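Local coordinates for membrane-associated protein VP24 (Marburg virus - Musoke, Kenya, 1980, PDB 4OR8), which may act as a minor matrix protein with a role in assembly of the viral nucleocapsid and in virion budding, at residues Leu111-Leu125 against Met163-Lys177. Residues are numbered along the deposited sequence; the frame is centred on the assembly and turned at random. Where two conformers were deposited one is given.
Sequences LLGVALKDQELQQSL and MFKILMAGVKNFFNK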
ATOM      1  N   LEU B 111       0.050 -11.362 -12.090  1.00 19.35           N
ATOM      2  CA  LEU B 111      -0.887 -11.573 -10.997  1.00 17.20           C
ATOM      3  C   LEU B 111      -2.276 -11.884 -11.552  1.00 17.94           C
ATOM      4  O   LEU B 111      -2.977 -12.763 -11.050  1.00 19.65           O
ATOM      5  CB  LEU B 111      -0.915 -10.337 -10.095  1.00 20.07           C
ATOM      6  CG  LEU B 111      -1.460 -10.464  -8.672  1.00 23.42           C
ATOM      7  CD1 LEU B 111      -0.890  -9.356  -7.804  1.00 17.88           C
ATOM      8  CD2 LEU B 111      -2.976 -10.406  -8.668  1.00 28.39           C
ATOM      9  N   LEU B 112      -2.662 -11.169 -12.602  1.00 16.63           N
ATOM     10  CA  LEU B 112      -3.950 -11.398 -13.245  0.58 16.62           C
ATOM     11  C   LEU B 112      -4.021 -12.785 -13.872  1.00 19.55           C
ATOM     12  O   LEU B 112      -5.066 -13.436 -13.838  1.00 22.95           O
ATOM     13  CB  LEU B 112      -4.237 -10.321 -14.291  0.58 15.16           C
ATOM     14  CG  LEU B 112      -4.866  -9.043 -13.740  0.58 14.84           C
ATOM     15  CD1 LEU B 112      -5.056  -8.015 -14.837  0.58 20.61           C
ATOM     16  CD2 LEU B 112      -6.194  -9.366 -13.087  0.58 18.46           C
ATOM     17  N   GLY B 113      -2.908 -13.237 -14.440  1.00 20.58           N
ATOM     18  CA  GLY B 113      -2.844 -14.560 -15.031  1.00 19.32           C
ATOM     19  C   GLY B 113      -3.135 -15.634 -13.999  1.00 19.41           C
ATOM     20  O   GLY B 113      -3.827 -16.612 -14.276  1.00 18.20           O
ATOM     21  N   VAL B 114      -2.605 -15.439 -12.798  1.00 19.07           N
ATOM     22  CA  VAL B 114      -2.853 -16.346 -11.686  1.00 18.60           C
ATOM     23  C   VAL B 114      -4.324 -16.332 -11.269  1.00 19.42           C
ATOM     24  O   VAL B 114      -4.920 -17.385 -11.037  1.00 22.78           O
ATOM     25  CB  VAL B 114      -1.958 -15.990 -10.477  1.00 18.26           C
ATOM     26  CG1 VAL B 114      -2.363 -16.785  -9.244  1.00 22.10           C
ATOM     27  CG2 VAL B 114      -0.502 -16.235 -10.815  1.00 19.13           C
ATOM     28  N   ALA B 115      -4.900 -15.135 -11.187  1.00 19.70           N
ATOM     29  CA  ALA B 115      -6.286 -14.955 -10.757  1.00 17.65           C
ATOM     30  C   ALA B 115      -7.258 -15.683 -11.678  1.00 28.56           C
ATOM     31  O   ALA B 115      -8.244 -16.262 -11.223  1.00 30.76           O
ATOM     32  CB  ALA B 115      -6.631 -13.483 -10.698  1.00 15.46           C
ATOM     33  N   LEU B 116      -6.976 -15.657 -12.975  1.00 24.75           N
ATOM     34  CA  LEU B 116      -7.819 -16.348 -13.947  1.00 21.73           C
ATOM     35  C   LEU B 116      -7.837 -17.861 -13.747  1.00 28.11           C
ATOM     36  O   LEU B 116      -8.720 -18.546 -14.267  1.00 34.52           O
ATOM     37  CB  LEU B 116      -7.382 -16.024 -15.378  1.00 21.50           C
ATOM     38  CG  LEU B 116      -8.055 -14.862 -16.112  1.00 19.84           C
ATOM     39  CD1 LEU B 116      -7.993 -13.582 -15.303  1.00 19.56           C
ATOM     40  CD2 LEU B 116      -7.400 -14.664 -17.468  1.00 21.36           C
ATOM     41  N   LYS B 117      -6.865 -18.388 -13.009  1.00 26.32           N
ATOM     42  CA  LYS B 117      -6.823 -19.828 -12.769  1.00 30.76           C
ATOM     43  C   LYS B 117      -7.340 -20.183 -11.379  1.00 30.15           C
ATOM     44  O   LYS B 117      -7.231 -21.332 -10.961  1.00 33.31           O
ATOM     45  CB  LYS B 117      -5.418 -20.408 -12.982  1.00 31.83           C
ATOM     46  CG  LYS B 117      -4.864 -20.217 -14.391  1.00 43.93           C
ATOM     47  CD  LYS B 117      -5.762 -20.841 -15.453  1.00 52.37           C
ATOM     48  CE  LYS B 117      -5.791 -22.359 -15.328  1.00 66.72           C
ATOM     49  NZ  LYS B 117      -6.701 -22.984 -16.329  1.00 65.61           N
ATOM     50  N   ASP B 118      -7.915 -19.206 -10.675  1.00 33.13           N
ATOM     51  CA  ASP B 118      -8.480 -19.443  -9.342  1.00 27.48           C
ATOM     52  C   ASP B 118      -9.565 -20.521  -9.389  1.00 37.65           C
ATOM     53  O   ASP B 118     -10.451 -20.483 -10.241  1.00 41.36           O
ATOM     54  CB  ASP B 118      -9.042 -18.149  -8.733  1.00 33.45           C
ATOM     55  CG  ASP B 118      -9.270 -18.260  -7.224  1.00 44.93           C
ATOM     56  OD1 ASP B 118      -8.301 -18.572  -6.496  1.00 57.32           O
ATOM     57  OD2 ASP B 118     -10.412 -18.043  -6.761  1.00 46.83           O
ATOM     58  N   GLN B 119      -9.490 -21.478  -8.468  1.00 47.02           N
ATOM     59  CA  GLN B 119     -10.413 -22.614  -8.441  1.00 46.61           C
ATOM     60  C   GLN B 119     -11.863 -22.206  -8.187  1.00 36.43           C
ATOM     61  O   GLN B 119     -12.798 -22.885  -8.613  1.00 32.45           O
ATOM     62  CB  GLN B 119      -9.971 -23.651  -7.398  1.00 57.22           C
ATOM     63  CG  GLN B 119      -9.971 -23.150  -5.950  1.00 64.71           C
ATOM     64  CD  GLN B 119      -8.780 -22.255  -5.622  1.00 73.91           C
ATOM     65  OE1 GLN B 119      -7.708 -22.379  -6.220  1.00 54.36           O
ATOM     66  NE2 GLN B 119      -8.968 -21.345  -4.670  1.00 50.92           N
ATOM     67  N   GLU B 120     -12.044 -21.092  -7.490  1.00 41.44           N
ATOM     68  CA  GLU B 120     -13.373 -20.625  -7.138  1.00 37.86           C
ATOM     69  C   GLU B 120     -14.022 -19.940  -8.334  1.00 42.43           C
ATOM     70  O   GLU B 120     -15.245 -19.842  -8.418  1.00 39.29           O
ATOM     71  CB  GLU B 120     -13.293 -19.664  -5.953  1.00 38.53           C
ATOM     72  CG  GLU B 120     -14.615 -19.422  -5.251  1.00 48.41           C
ATOM     73  CD  GLU B 120     -14.439 -18.703  -3.928  1.00 66.85           C
ATOM     74  OE1 GLU B 120     -13.290 -18.330  -3.607  1.00 54.82           O
ATOM     75  OE2 GLU B 120     -15.446 -18.517  -3.210  1.00 66.58           O
ATOM     76  N   LEU B 121     -13.193 -19.477  -9.261  1.00 47.57           N
ATOM     77  CA  LEU B 121     -13.673 -18.794 -10.456  1.00 31.33           C
ATOM     78  C   LEU B 121     -14.057 -19.764 -11.572  1.00 36.40           C
ATOM     79  O   LEU B 121     -15.069 -19.580 -12.247  1.00 41.20           O
ATOM     80  CB  LEU B 121     -12.612 -17.820 -10.966  1.00 27.59           C
ATOM     81  CG  LEU B 121     -12.873 -17.192 -12.338  1.00 32.74           C
ATOM     82  CD1 LEU B 121     -14.237 -16.502 -12.370  1.00 44.65           C
ATOM     83  CD2 LEU B 121     -11.772 -16.206 -12.681  1.00 25.20           C
ATOM     84  N   GLN B 122     -13.243 -20.797 -11.749  1.00 28.89           N
ATOM     85  CA  GLN B 122     -13.400 -21.733 -12.852  1.00 30.50           C
ATOM     86  C   GLN B 122     -14.418 -22.815 -12.533  1.00 44.57           C
ATOM     87  O   GLN B 122     -14.565 -23.798 -13.262  1.00 53.82           O
ATOM     88  CB  GLN B 122     -12.048 -22.350 -13.174  1.00 44.27           C
ATOM     89  CG  GLN B 122     -11.045 -21.334 -13.637  1.00 30.94           C
ATOM     90  CD  GLN B 122      -9.700 -21.951 -13.843  1.00 55.47           C
ATOM     91  OE1 GLN B 122      -9.242 -22.748 -13.024  1.00 77.71           O
ATOM     92  NE2 GLN B 122      -9.055 -21.610 -14.952  1.00 73.98           N
ATOM     93  N   GLN B 123     -15.137 -22.616 -11.440  1.00 38.31           N
ATOM     94  CA  GLN B 123     -16.051 -23.631 -10.963  1.00 44.26           C
ATOM     95  C   GLN B 123     -17.462 -23.372 -11.494  1.00 47.57           C
ATOM     96  O   GLN B 123     -18.246 -24.302 -11.686  1.00 56.89           O
ATOM     97  CB  GLN B 123     -15.972 -23.717  -9.435  1.00 36.70           C
ATOM     98  CG  GLN B 123     -17.277 -23.931  -8.730  1.00 45.56           C
ATOM     99  CD  GLN B 123     -17.957 -22.624  -8.384  1.00 70.75           C
ATOM    100  OE1 GLN B 123     -17.544 -21.555  -8.840  1.00 58.92           O
ATOM    101  NE2 GLN B 123     -19.004 -22.701  -7.570  1.00 61.31           N
ATOM    102  N   SER B 124     -17.758 -22.109 -11.790  1.00 44.21           N
ATOM    103  CA  SER B 124     -19.071 -21.730 -12.307  1.00 46.23           C
ATOM    104  C   SER B 124     -19.031 -21.271 -13.764  1.00 38.67           C
ATOM    105  O   SER B 124     -19.985 -20.671 -14.263  1.00 37.69           O
ATOM    106  CB  SER B 124     -19.689 -20.635 -11.437  1.00 38.49           C
ATOM    107  OG  SER B 124     -18.826 -19.515 -11.349  1.00 39.59           O
ATOM    108  N   LEU B 125     -17.925 -21.557 -14.442  1.00 31.31           N
ATOM    109  CA  LEU B 125     -17.789 -21.231 -15.855  1.00 27.69           C
ATOM    110  C   LEU B 125     -18.193 -22.422 -16.708  1.00 28.75           C
ATOM    111  O   LEU B 125     -17.962 -23.571 -16.330  1.00 27.35           O
ATOM    112  CB  LEU B 125     -16.345 -20.853 -16.182  1.00 32.15           C
ATOM    113  CG  LEU B 125     -15.716 -19.697 -15.409  1.00 23.70           C
ATOM    114  CD1 LEU B 125     -14.283 -19.478 -15.867  1.00 22.55           C
ATOM    115  CD2 LEU B 125     -16.536 -18.436 -15.576  1.00 29.81           C
ATOM    116  N   MET B 163     -21.000 -14.852 -18.359  1.00 18.71           N
ATOM    117  CA  MET B 163     -19.623 -15.310 -18.213  1.00 24.91           C
ATOM    118  C   MET B 163     -18.645 -14.155 -18.010  1.00 19.10           C
ATOM    119  O   MET B 163     -17.668 -14.281 -17.276  1.00 27.28           O
ATOM    120  CB  MET B 163     -19.213 -16.169 -19.410  1.00 20.85           C
ATOM    121  CG  MET B 163     -19.886 -17.531 -19.425  1.00 23.60           C
ATOM    122  SD  MET B 163     -19.411 -18.546 -18.008  1.00 27.10           S
ATOM    123  CE  MET B 163     -20.979 -19.304 -17.589  1.00 24.91           C
ATOM    124  N   PHE B 164     -18.916 -13.030 -18.660  1.00 18.20           N
ATOM    125  CA  PHE B 164     -18.124 -11.825 -18.466  1.00 23.35           C
ATOM    126  C   PHE B 164     -18.290 -11.316 -17.037  1.00 22.48           C
ATOM    127  O   PHE B 164     -17.317 -10.961 -16.375  1.00 23.83           O
ATOM    128  CB  PHE B 164     -18.554 -10.747 -19.462  1.00 27.36           C
ATOM    129  CG  PHE B 164     -17.815  -9.449 -19.313  1.00 26.63           C
ATOM    130  CD1 PHE B 164     -18.316  -8.438 -18.508  1.00 25.34           C
ATOM    131  CD2 PHE B 164     -16.623  -9.236 -19.982  1.00 26.81           C
ATOM    132  CE1 PHE B 164     -17.635  -7.247 -18.369  1.00 25.47           C
ATOM    133  CE2 PHE B 164     -15.941  -8.044 -19.849  1.00 26.03           C
ATOM    134  CZ  PHE B 164     -16.447  -7.048 -19.042  1.00 23.20           C
ATOM    135  N   LYS B 165     -19.535 -11.283 -16.574  1.00 22.53           N
ATOM    136  CA  LYS B 165     -19.854 -10.807 -15.237  1.00 22.73           C
ATOM    137  C   LYS B 165     -19.155 -11.660 -14.186  1.00 21.33           C
ATOM    138  O   LYS B 165     -18.524 -11.141 -13.264  1.00 18.67           O
ATOM    139  CB  LYS B 165     -21.364 -10.850 -15.010  1.00 29.09           C
ATOM    140  CG  LYS B 165     -21.935  -9.587 -14.407  1.00 32.94           C
ATOM    141  CD  LYS B 165     -22.227  -8.551 -15.474  1.00 29.32           C
ATOM    142  CE  LYS B 165     -23.458  -8.937 -16.270  1.00 35.82           C
ATOM    143  NZ  LYS B 165     -24.656  -9.060 -15.392  1.00 56.53           N
ATOM    144  N   ILE B 166     -19.272 -12.975 -14.339  1.00 20.76           N
ATOM    145  CA  ILE B 166     -18.659 -13.919 -13.415  1.00 19.66           C
ATOM    146  C   ILE B 166     -17.141 -13.776 -13.412  1.00 19.19           C
ATOM    147  O   ILE B 166     -16.504 -13.792 -12.356  1.00 18.15           O
ATOM    148  CB  ILE B 166     -19.054 -15.373 -13.759  1.00 26.99           C
ATOM    149  CG1 ILE B 166     -20.546 -15.587 -13.500  1.00 22.31           C
ATOM    150  CG2 ILE B 166     -18.236 -16.369 -12.950  1.00 31.78           C
ATOM    151  CD1 ILE B 166     -21.025 -16.984 -13.817  1.00 29.35           C
ATOM    152  N   LEU B 167     -16.571 -13.617 -14.601  1.00 18.12           N
ATOM    153  CA  LEU B 167     -15.127 -13.478 -14.742  1.00 13.00           C
ATOM    154  C   LEU B 167     -14.590 -12.284 -13.965  1.00 14.91           C
ATOM    155  O   LEU B 167     -13.576 -12.395 -13.279  1.00 21.10           O
ATOM    156  CB  LEU B 167     -14.736 -13.364 -16.212  1.00 15.31           C
ATOM    157  CG  LEU B 167     -13.232 -13.220 -16.440  1.00 19.35           C
ATOM    158  CD1 LEU B 167     -12.505 -14.445 -15.905  1.00 14.43           C
ATOM    159  CD2 LEU B 167     -12.917 -12.986 -17.914  1.00 13.68           C
ATOM    160  N   MET B 168     -15.273 -11.149 -14.069  1.00 15.77           N
ATOM    161  CA  MET B 168     -14.871  -9.951 -13.345  1.00 13.02           C
ATOM    162  C   MET B 168     -15.061 -10.137 -11.842  1.00 17.18           C
ATOM    163  O   MET B 168     -14.199  -9.764 -11.049  1.00 23.60           O
ATOM    164  CB  MET B 168     -15.659  -8.736 -13.834  1.00 11.18           C
ATOM    165  CG  MET B 168     -15.554  -8.485 -15.329  1.00 17.97           C
ATOM    166  SD  MET B 168     -13.858  -8.255 -15.912  1.00 27.17           S
ATOM    167  CE  MET B 168     -13.811  -9.468 -17.227  1.00 14.14           C
ATOM    168  N   ALA B 169     -16.190 -10.720 -11.453  1.00 16.82           N
ATOM    169  CA  ALA B 169     -16.475 -10.972 -10.042  1.00 12.09           C
ATOM    170  C   ALA B 169     -15.442 -11.905  -9.414  1.00 20.93           C
ATOM    171  O   ALA B 169     -15.074 -11.754  -8.245  1.00 19.88           O
ATOM    172  CB  ALA B 169     -17.873 -11.544  -9.879  1.00 16.02           C
ATOM    173  N   GLY B 170     -14.978 -12.871 -10.200  1.00 18.79           N
ATOM    174  CA  GLY B 170     -13.968 -13.809  -9.749  1.00 13.76           C
ATOM    175  C   GLY B 170     -12.620 -13.169  -9.480  1.00 19.43           C
ATOM    176  O   GLY B 170     -11.966 -13.497  -8.489  1.00 20.74           O
ATOM    177  N   VAL B 171     -12.206 -12.260 -10.359  1.00 17.57           N
ATOM    178  CA  VAL B 171     -10.926 -11.574 -10.219  1.00 16.18           C
ATOM    179  C   VAL B 171     -10.931 -10.653  -9.002  1.00 18.56           C
ATOM    180  O   VAL B 171      -9.948 -10.590  -8.259  1.00 17.34           O
ATOM    181  CB  VAL B 171     -10.570 -10.773 -11.492  1.00 21.04           C
ATOM    182  CG1 VAL B 171      -9.333  -9.924 -11.264  1.00 14.83           C
ATOM    183  CG2 VAL B 171     -10.360 -11.714 -12.664  1.00 12.36           C
ATOM    184  N   LYS B 172     -12.042  -9.953  -8.794  1.00 16.42           N
ATOM    185  CA  LYS B 172     -12.204  -9.111  -7.612  1.00 21.06           C
ATOM    186  C   LYS B 172     -12.130  -9.966  -6.354  1.00 27.70           C
ATOM    187  O   LYS B 172     -11.543  -9.565  -5.346  1.00 26.10           O
ATOM    188  CB  LYS B 172     -13.534  -8.355  -7.653  1.00 20.53           C
ATOM    189  CG  LYS B 172     -13.602  -7.260  -8.704  1.00 31.29           C
ATOM    190  CD  LYS B 172     -14.992  -6.642  -8.786  1.00 32.23           C
ATOM    191  CE  LYS B 172     -15.316  -5.807  -7.556  1.00 36.02           C
ATOM    192  NZ  LYS B 172     -14.453  -4.598  -7.455  1.00 48.97           N
ATOM    193  N   ASN B 173     -12.725 -11.152  -6.427  1.00 18.22           N
ATOM    194  CA  ASN B 173     -12.707 -12.088  -5.313  1.00 16.52           C
ATOM    195  C   ASN B 173     -11.294 -12.557  -4.988  1.00 19.84           C
ATOM    196  O   ASN B 173     -10.927 -12.689  -3.820  1.00 19.45           O
ATOM    197  CB  ASN B 173     -13.617 -13.281  -5.612  1.00 26.03           C
ATOM    198  CG  ASN B 173     -13.563 -14.343  -4.533  1.00 19.95           C
ATOM    199  OD1 ASN B 173     -12.959 -15.398  -4.717  1.00 27.84           O
ATOM    200  ND2 ASN B 173     -14.195 -14.069  -3.399  1.00 19.89           N
ATOM    201  N   PHE B 174     -10.501 -12.798  -6.026  1.00 18.78           N
ATOM    202  CA  PHE B 174      -9.119 -13.221  -5.837  1.00 21.71           C
ATOM    203  C   PHE B 174      -8.283 -12.104  -5.226  1.00 17.86           C
ATOM    204  O   PHE B 174      -7.429 -12.353  -4.381  1.00 24.72           O
ATOM    205  CB  PHE B 174      -8.501 -13.670  -7.158  1.00 19.09           C
ATOM    206  CG  PHE B 174      -7.077 -14.130  -7.035  1.00 18.24           C
ATOM    207  CD1 PHE B 174      -6.789 -15.429  -6.650  1.00 25.49           C
ATOM    208  CD2 PHE B 174      -6.026 -13.268  -7.305  1.00 17.79           C
ATOM    209  CE1 PHE B 174      -5.482 -15.859  -6.538  1.00 28.68           C
ATOM    210  CE2 PHE B 174      -4.717 -13.692  -7.195  1.00 21.73           C
ATOM    211  CZ  PHE B 174      -4.444 -14.991  -6.811  1.00 26.24           C
ATOM    212  N   PHE B 175      -8.526 -10.876  -5.671  1.00 17.00           N
ATOM    213  CA  PHE B 175      -7.846  -9.719  -5.112  1.00 17.28           C
ATOM    214  C   PHE B 175      -8.172  -9.615  -3.637  1.00 18.31           C
ATOM    215  O   PHE B 175      -7.300  -9.346  -2.814  1.00 17.39           O
ATOM    216  CB  PHE B 175      -8.291  -8.439  -5.820  1.00 21.57           C
ATOM    217  CG  PHE B 175      -7.728  -8.281  -7.199  1.00 19.47           C
ATOM    218  CD1 PHE B 175      -6.612  -8.997  -7.594  1.00 17.45           C
ATOM    219  CD2 PHE B 175      -8.314  -7.412  -8.099  1.00 24.51           C
ATOM    220  CE1 PHE B 175      -6.093  -8.848  -8.865  1.00 24.50           C
ATOM    221  CE2 PHE B 175      -7.799  -7.258  -9.370  1.00 29.17           C
ATOM    222  CZ  PHE B 175      -6.686  -7.977  -9.753  1.00 23.01           C
ATOM    223  N   ASN B 176      -9.439  -9.843  -3.314  1.00 19.75           N
ATOM    224  CA  ASN B 176      -9.910  -9.758  -1.941  1.00 19.38           C
ATOM    225  C   ASN B 176      -9.281 -10.799  -1.021  1.00 20.61           C
ATOM    226  O   ASN B 176      -8.981 -10.510   0.139  1.00 19.87           O
ATOM    227  CB  ASN B 176     -11.434  -9.874  -1.894  1.00 27.67           C
ATOM    228  CG  ASN B 176     -11.972  -9.856  -0.481  1.00 30.86           C
ATOM    229  OD1 ASN B 176     -12.175  -8.791   0.101  1.00 40.66           O
ATOM    230  ND2 ASN B 176     -12.203 -11.037   0.083  1.00 26.42           N
ATOM    231  N   LYS B 177      -9.085 -12.011  -1.528  1.00 14.11           N
ATOM    232  CA  LYS B 177      -8.499 -13.060  -0.708  1.00 21.39           C
ATOM    233  C   LYS B 177      -6.989 -12.866  -0.558  1.00 22.98           C
ATOM    234  O   LYS B 177      -6.379 -13.381   0.379  1.00 29.43           O
ATOM    235  CB  LYS B 177      -8.849 -14.456  -1.239  1.00 18.93           C
ATOM    236  CG  LYS B 177      -8.252 -14.797  -2.584  1.00 31.53           C
ATOM    237  CD  LYS B 177      -9.104 -15.829  -3.314  1.00 47.06           C
ATOM    238  CE  LYS B 177      -9.421 -17.029  -2.437  1.00 48.35           C
ATOM    239  NZ  LYS B 177     -10.240 -18.043  -3.164  1.00 51.48           N
TER
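The ammonium NZ of K177 is shared by two carboxylates of the loop that follows helix 104-115, which reach it from directions roughly at right angles. It donates to OE1 of E120 at 3.1 Å, meeting that oxygen nearly along its C-O axis, and the second bridge, from NZ to OD2 of D118, is long at 3.6 Å. The E120 chain reaches the lysine extended; the D118 and K177 side chains run toward each other from their two backbones. With two acids near one amine, the lysine probably stays charged and offsets the negative charge gathered at this turn.

Behind the bridges lies the ring of F174. CA of A115 stands over the middle of one face in a CH-pi contact, 3.9 Å from the centroid, while OD1 of D118 and CD2 of L111 lie at the ring's edge. A chi1 of -180°, with CG anti to the backbone N, carries the F174 ring out to A115. The same L111 CD2 touches CE1 of F175 at 3.5 Å, and L243 of helix 240-244 covers both L111 and F175.

Toward the other end the chain runs close over G170. L121 points at the helix here, its CD1 3.8 Å from CA of G170 and its CD2 against L167. Beyond it, L125 CD2 rests on I166 CG2 and on SD of M163.

The axis of helix segment 111-115 makes 112° with that of 163-177, and a type I turn from A115 to D118 leads into the loop laid along the second helix. This is buried helix-and-loop packing within the helical part of the pyramidal VP24 fold.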